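Local coordinates for carbohydrate binding module (Uncultured bacterium, PDB 2W3J), which probably binds uronic acid sugars as a calcium-containing family 35 carbohydrate binding module, at residues Thr33-Trp43 with Ser107-Leu118. Numbering follows the deposited sequence.
With CA (calcium ion), chain B.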
ATOM      1  N   THR A  33       3.911 -10.437   1.326  1.00 15.17           N
ATOM      2  CA  THR A  33       2.809 -11.169   1.940  1.00 15.42           C
ATOM      3  C   THR A  33       2.907 -12.649   1.616  1.00 17.01           C
ATOM      4  O   THR A  33       3.582 -13.038   0.650  1.00 16.32           O
ATOM      5  CB  THR A  33       1.442 -10.716   1.360  1.00 16.01           C
ATOM      6  OG1 THR A  33       1.496 -10.811  -0.061  1.00 14.99           O
ATOM      7  CG2 THR A  33       1.148  -9.265   1.707  1.00 16.31           C
ATOM      8  N   GLU A  34       2.192 -13.462   2.397  1.00 18.68           N
ATOM      9  CA  GLU A  34       2.007 -14.834   1.963  0.50 19.87           C
ATOM     10  C   GLU A  34       1.172 -14.880   0.673  1.00 20.42           C
ATOM     11  O   GLU A  34       0.531 -13.889   0.253  1.00 19.68           O
ATOM     12  CB  GLU A  34       1.388 -15.683   3.077  0.50 20.42           C
ATOM     13  CG  GLU A  34      -0.120 -15.612   3.141  0.50 21.45           C
ATOM     14  CD  GLU A  34      -0.653 -14.259   3.624  0.50 24.50           C
ATOM     15  OE1 GLU A  34      -1.903 -14.135   3.748  0.50 25.01           O
ATOM     16  OE2 GLU A  34       0.161 -13.327   3.888  0.50 23.30           O
ATOM     17  N   ASN A  35       1.222 -16.025  -0.000  1.00 21.12           N
ATOM     18  CA  ASN A  35       0.493 -16.172  -1.244  1.00 22.19           C
ATOM     19  C   ASN A  35      -0.923 -16.650  -0.918  1.00 22.30           C
ATOM     20  O   ASN A  35      -1.211 -17.863  -0.880  1.00 22.31           O
ATOM     21  CB  ASN A  35       1.189 -17.175  -2.169  1.00 22.32           C
ATOM     22  CG  ASN A  35       2.569 -16.739  -2.558  1.00 26.08           C
ATOM     23  OD1 ASN A  35       2.871 -15.544  -2.598  1.00 24.26           O
ATOM     24  ND2 ASN A  35       3.435 -17.706  -2.836  1.00 27.07           N
ATOM     25  N   ALA A  36      -1.817 -15.705  -0.644  1.00 21.38           N
ATOM     26  CA  ALA A  36      -3.169 -16.079  -0.258  1.00 20.08           C
ATOM     27  C   ALA A  36      -4.149 -14.964  -0.641  1.00 20.08           C
ATOM     28  O   ALA A  36      -3.832 -13.782  -0.562  1.00 18.48           O
ATOM     29  CB  ALA A  36      -3.256 -16.339   1.241  1.00 20.15           C
ATOM     30  N   VAL A  37      -5.351 -15.365  -1.048  1.00 19.66           N
ATOM     31  CA  VAL A  37      -6.434 -14.417  -1.221  1.00 19.09           C
ATOM     32  C   VAL A  37      -6.673 -13.718   0.080  1.00 18.41           C
ATOM     33  O   VAL A  37      -6.645 -14.344   1.150  1.00 18.80           O
ATOM     34  CB  VAL A  37      -7.737 -15.156  -1.645  1.00 19.89           C
ATOM     35  CG1 VAL A  37      -8.900 -14.177  -1.623  1.00 19.76           C
ATOM     36  CG2 VAL A  37      -7.539 -15.720  -3.020  1.00 19.90           C
ATOM     37  N   GLY A  38      -6.877 -12.393   0.015  1.00 18.20           N
ATOM     38  CA  GLY A  38      -7.148 -11.636   1.230  1.00 18.20           C
ATOM     39  C   GLY A  38      -5.920 -11.152   2.007  1.00 19.01           C
ATOM     40  O   GLY A  38      -6.056 -10.488   3.020  1.00 18.49           O
ATOM     41  N   ALA A  39      -4.715 -11.560   1.591  1.00 17.51           N
ATOM     42  CA  ALA A  39      -3.504 -11.031   2.229  1.00 16.46           C
ATOM     43  C   ALA A  39      -3.591  -9.486   2.160  1.00 15.28           C
ATOM     44  O   ALA A  39      -3.908  -8.929   1.116  1.00 14.93           O
ATOM     45  CB  ALA A  39      -2.262 -11.512   1.507  1.00 17.04           C
ATOM     46  N   SER A  40      -3.271  -8.840   3.281  1.00 15.87           N
ATOM     47  CA  SER A  40      -3.504  -7.400   3.421  0.50 14.95           C
ATOM     48  C   SER A  40      -2.398  -6.608   4.081  1.00 15.19           C
ATOM     49  O   SER A  40      -1.547  -7.145   4.792  1.00 16.58           O
ATOM     50  CB  SER A  40      -4.773  -7.157   4.243  0.50 14.66           C
ATOM     51  OG  SER A  40      -4.629  -7.612   5.579  0.50 13.44           O
ATOM     52  N   ILE A  41      -2.467  -5.291   3.877  1.00 15.09           N
ATOM     53  CA  ILE A  41      -1.639  -4.337   4.597  1.00 14.23           C
ATOM     54  C   ILE A  41      -2.602  -3.229   5.023  1.00 14.18           C
ATOM     55  O   ILE A  41      -3.527  -2.885   4.260  1.00 15.13           O
ATOM     56  CB  ILE A  41      -0.602  -3.729   3.681  1.00 14.47           C
ATOM     57  CG1 ILE A  41       0.357  -4.802   3.194  1.00 13.60           C
ATOM     58  CG2 ILE A  41       0.172  -2.641   4.464  1.00 14.55           C
ATOM     59  CD1 ILE A  41       1.316  -4.274   2.053  1.00 14.78           C
ATOM     60  N   VAL A  42      -2.402  -2.705   6.233  1.00 14.10           N
ATOM     61  CA  VAL A  42      -3.271  -1.651   6.778  1.00 14.04           C
ATOM     62  C   VAL A  42      -2.428  -0.481   7.245  1.00 14.38           C
ATOM     63  O   VAL A  42      -1.418  -0.668   7.938  1.00 14.73           O
ATOM     64  CB  VAL A  42      -4.067  -2.181   7.993  1.00 15.02           C
ATOM     65  CG1 VAL A  42      -4.939  -1.072   8.595  1.00 16.21           C
ATOM     66  CG2 VAL A  42      -4.949  -3.382   7.557  1.00 17.30           C
ATOM     67  N   TRP A  43      -2.876   0.725   6.892  1.00 15.60           N
ATOM     68  CA  TRP A  43      -2.242   1.974   7.311  1.00 15.40           C
ATOM     69  C   TRP A  43      -3.281   2.870   7.994  1.00 16.54           C
ATOM     70  O   TRP A  43      -4.503   2.654   7.834  1.00 15.82           O
ATOM     71  CB  TRP A  43      -1.749   2.738   6.099  1.00 14.98           C
ATOM     72  CG  TRP A  43      -0.641   2.060   5.280  1.00 14.80           C
ATOM     73  CD1 TRP A  43       0.714   2.148   5.498  1.00 16.13           C
ATOM     74  CD2 TRP A  43      -0.817   1.264   4.106  1.00 16.48           C
ATOM     75  NE1 TRP A  43       1.391   1.459   4.495  1.00 15.27           N
ATOM     76  CE2 TRP A  43       0.474   0.915   3.635  1.00 14.27           C
ATOM     77  CE3 TRP A  43      -1.941   0.846   3.378  1.00 17.26           C
ATOM     78  CZ2 TRP A  43       0.668   0.151   2.489  1.00 16.79           C
ATOM     79  CZ3 TRP A  43      -1.742   0.075   2.228  1.00 19.34           C
ATOM     80  CH2 TRP A  43      -0.443  -0.272   1.804  1.00 17.08           C
ATOM     81  N   SER A 107      -8.566   5.038   7.581  1.00 19.57           N
ATOM     82  CA  SER A 107      -7.821   3.783   7.407  1.00 19.43           C
ATOM     83  C   SER A 107      -7.695   3.510   5.913  1.00 18.51           C
ATOM     84  O   SER A 107      -8.589   3.837   5.120  1.00 18.63           O
ATOM     85  CB  SER A 107      -8.530   2.620   8.115  1.00 20.60           C
ATOM     86  OG  SER A 107      -9.814   2.437   7.548  1.00 23.45           O
ATOM     87  N   ILE A 108      -6.568   2.904   5.503  1.00 17.64           N
ATOM     88  CA  ILE A 108      -6.386   2.493   4.146  1.00 17.59           C
ATOM     89  C   ILE A 108      -5.914   1.041   4.245  1.00 17.12           C
ATOM     90  O   ILE A 108      -5.064   0.736   5.067  1.00 16.62           O
ATOM     91  CB  ILE A 108      -5.274   3.292   3.436  1.00 18.15           C
ATOM     92  CG1 ILE A 108      -5.638   4.794   3.370  1.00 19.35           C
ATOM     93  CG2 ILE A 108      -5.051   2.724   2.051  1.00 17.05           C
ATOM     94  CD1 ILE A 108      -4.584   5.605   2.572  1.00 22.70           C
ATOM     95  N   LYS A 109      -6.533   0.164   3.454  1.00 17.44           N
ATOM     96  CA  LYS A 109      -6.144  -1.240   3.446  1.00 17.64           C
ATOM     97  C   LYS A 109      -5.962  -1.681   1.992  1.00 17.62           C
ATOM     98  O   LYS A 109      -6.677  -1.250   1.074  1.00 18.24           O
ATOM     99  CB  LYS A 109      -7.192  -2.093   4.207  1.00 17.32           C
ATOM    100  CG  LYS A 109      -6.863  -3.582   4.359  1.00 20.37           C
ATOM    101  CD  LYS A 109      -7.968  -4.279   5.244  1.00 23.24           C
ATOM    102  CE  LYS A 109      -7.580  -5.728   5.689  1.00 24.86           C
ATOM    103  NZ  LYS A 109      -8.609  -6.348   6.649  1.00 26.27           N
ATOM    104  N   LEU A 110      -4.975  -2.552   1.759  1.00 16.00           N
ATOM    105  CA  LEU A 110      -4.823  -3.110   0.455  1.00 15.56           C
ATOM    106  C   LEU A 110      -4.992  -4.622   0.622  1.00 15.23           C
ATOM    107  O   LEU A 110      -4.355  -5.219   1.508  1.00 14.94           O
ATOM    108  CB  LEU A 110      -3.414  -2.807  -0.054  1.00 16.19           C
ATOM    109  CG  LEU A 110      -3.061  -3.228  -1.483  1.00 18.30           C
ATOM    110  CD1 LEU A 110      -3.830  -2.452  -2.557  1.00 18.88           C
ATOM    111  CD2 LEU A 110      -1.546  -2.978  -1.716  1.00 17.47           C
ATOM    112  N   VAL A 111      -5.842  -5.218  -0.214  1.00 14.63           N
ATOM    113  CA  VAL A 111      -6.310  -6.601   0.018  1.00 15.06           C
ATOM    114  C   VAL A 111      -6.162  -7.434  -1.258  1.00 14.40           C
ATOM    115  O   VAL A 111      -6.718  -7.106  -2.307  1.00 14.64           O
ATOM    116  CB  VAL A 111      -7.809  -6.633   0.453  1.00 14.87           C
ATOM    117  CG1 VAL A 111      -8.271  -8.108   0.710  1.00 15.05           C
ATOM    118  CG2 VAL A 111      -8.020  -5.787   1.728  1.00 14.23           C
ATOM    119  N   ALA A 112      -5.411  -8.533  -1.169  1.00 15.46           N
ATOM    120  CA  ALA A 112      -5.133  -9.349  -2.348  1.00 15.99           C
ATOM    121  C   ALA A 112      -6.407 -10.022  -2.888  1.00 17.44           C
ATOM    122  O   ALA A 112      -7.165 -10.614  -2.122  1.00 18.44           O
ATOM    123  CB  ALA A 112      -4.120 -10.460  -1.987  1.00 15.27           C
ATOM    124  N   GLU A 113      -6.566  -9.979  -4.198  1.00 18.52           N
ATOM    125  CA  GLU A 113      -7.720 -10.608  -4.829  0.50 20.41           C
ATOM    126  C   GLU A 113      -7.440 -12.001  -5.345  1.00 21.94           C
ATOM    127  O   GLU A 113      -8.379 -12.714  -5.750  1.00 23.06           O
ATOM    128  CB  GLU A 113      -8.205  -9.758  -5.978  0.50 20.65           C
ATOM    129  CG  GLU A 113      -8.815  -8.481  -5.492  0.50 22.79           C
ATOM    130  CD  GLU A 113      -9.742  -7.899  -6.508  0.50 25.90           C
ATOM    131  OE1 GLU A 113     -10.521  -8.681  -7.084  0.50 26.23           O
ATOM    132  OE2 GLU A 113      -9.687  -6.666  -6.725  0.50 27.11           O
ATOM    133  N   THR A 114      -6.170 -12.405  -5.320  1.00 21.11           N
ATOM    134  CA  THR A 114      -5.796 -13.712  -5.880  1.00 21.67           C
ATOM    135  C   THR A 114      -4.861 -14.458  -4.977  1.00 21.75           C
ATOM    136  O   THR A 114      -4.326 -13.905  -4.010  1.00 20.38           O
ATOM    137  CB  THR A 114      -5.097 -13.589  -7.239  1.00 22.97           C
ATOM    138  OG1 THR A 114      -3.716 -13.189  -7.078  1.00 22.98           O
ATOM    139  CG2 THR A 114      -5.806 -12.592  -8.102  1.00 23.99           C
ATOM    140  N   ALA A 115      -4.615 -15.724  -5.331  1.00 21.13           N
ATOM    141  CA  ALA A 115      -3.776 -16.570  -4.527  1.00 20.88           C
ATOM    142  C   ALA A 115      -2.293 -16.225  -4.604  1.00 20.53           C
ATOM    143  O   ALA A 115      -1.494 -16.835  -3.901  1.00 21.82           O
ATOM    144  CB  ALA A 115      -3.999 -18.053  -4.905  1.00 20.87           C
ATOM    145  N   ASP A 116      -1.901 -15.297  -5.464  1.00 20.44           N
ATOM    146  CA  ASP A 116      -0.517 -14.852  -5.462  0.50 19.81           C
ATOM    147  C   ASP A 116      -0.254 -13.788  -4.403  1.00 19.40           C
ATOM    148  O   ASP A 116       0.871 -13.294  -4.292  1.00 19.59           O
ATOM    149  CB  ASP A 116      -0.122 -14.307  -6.831  0.50 20.24           C
ATOM    150  CG  ASP A 116       0.146 -15.411  -7.843  0.50 23.30           C
ATOM    151  OD1 ASP A 116       0.116 -16.605  -7.446  0.50 18.92           O
ATOM    152  OD2 ASP A 116       0.402 -15.068  -9.024  0.50 25.62           O
ATOM    153  N   GLY A 117      -1.271 -13.447  -3.612  1.00 17.85           N
ATOM    154  CA  GLY A 117      -1.121 -12.382  -2.595  1.00 15.75           C
ATOM    155  C   GLY A 117      -0.854 -11.010  -3.189  1.00 15.20           C
ATOM    156  O   GLY A 117      -1.166 -10.736  -4.356  1.00 14.14           O
ATOM    157  N   LEU A 118      -0.290 -10.105  -2.372  1.00 14.16           N
ATOM    158  CA  LEU A 118       0.108  -8.807  -2.900  1.00 13.94           C
ATOM    159  C   LEU A 118       1.468  -8.841  -3.605  1.00 14.25           C
ATOM    160  O   LEU A 118       2.300  -9.715  -3.343  1.00 14.71           O
ATOM    161  CB  LEU A 118       0.175  -7.785  -1.759  1.00 14.03           C
ATOM    162  CG  LEU A 118      -1.138  -7.573  -0.975  1.00 13.29           C
ATOM    163  CD1 LEU A 118      -0.927  -6.545   0.154  1.00 15.74           C
ATOM    164  CD2 LEU A 118      -2.218  -7.071  -1.985  1.00 12.84           C
TER
HETATM  165 CA    CA B1138       4.723 -12.311  -1.400  1.00 29.47          CA
HETATM  166  O   HOH W   1       4.305  -9.934  -1.599  1.00 14.07           O
HETATM  167  O   HOH W   2       2.473 -12.463  -2.261  1.00 18.44           O
HETATM  168  O   HOH W   3       5.242 -14.568  -1.844  1.00 18.93           O
HETATM  169  O   HOH W   4       6.357 -11.704  -3.248  1.00 20.56           O
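Trp-43 meets the neighbouring strand with the six-membered side of its indole: CE3 lies 3.9 Å from Ile-108 CG2, and the CB of Leu-110 comes up to the ring edge at CZ3. The CG2 of Ile-41 from its own strand rests over one ring face. Beneath these contacts runs a regular antiparallel ladder in which Ile-41 and Leu-110 exchange both backbone bonds, while Trp-43 N reaches Ile-108 O at 2.8 Å in a nearly straight bond (172°). On the other face, Lys-109 CG touches Val-42 CG2 (3.7 Å), and the extended aliphatic chain runs on past Ser-40.

Past the end of strand 104-112 the chain folds back, and Leu-118 brings CD1 to Ile-41 CD1 (3.7 Å). Between the loops, Gly-38 N donates to Ala-112 O. A chi1 of 53° folds Thr-33 OG1 back over its own backbone, where it accepts a bent bond from Leu-118 N (3.0 Å). The backbone carbonyl O of Thr-33 and Asp-32 hold calcium directly; a calcium-bound water takes the N-H of Thr-33 and donates to Leu-118 O, linking the ion to the second loop.

In this beta-sandwich, strand 40-47 lies between strands 11-14 and 104-112, the latter also pairing with 69-73; Ile-41, Trp-43 and Leu-110 pack inward on strand 120-126 of the opposing sheet.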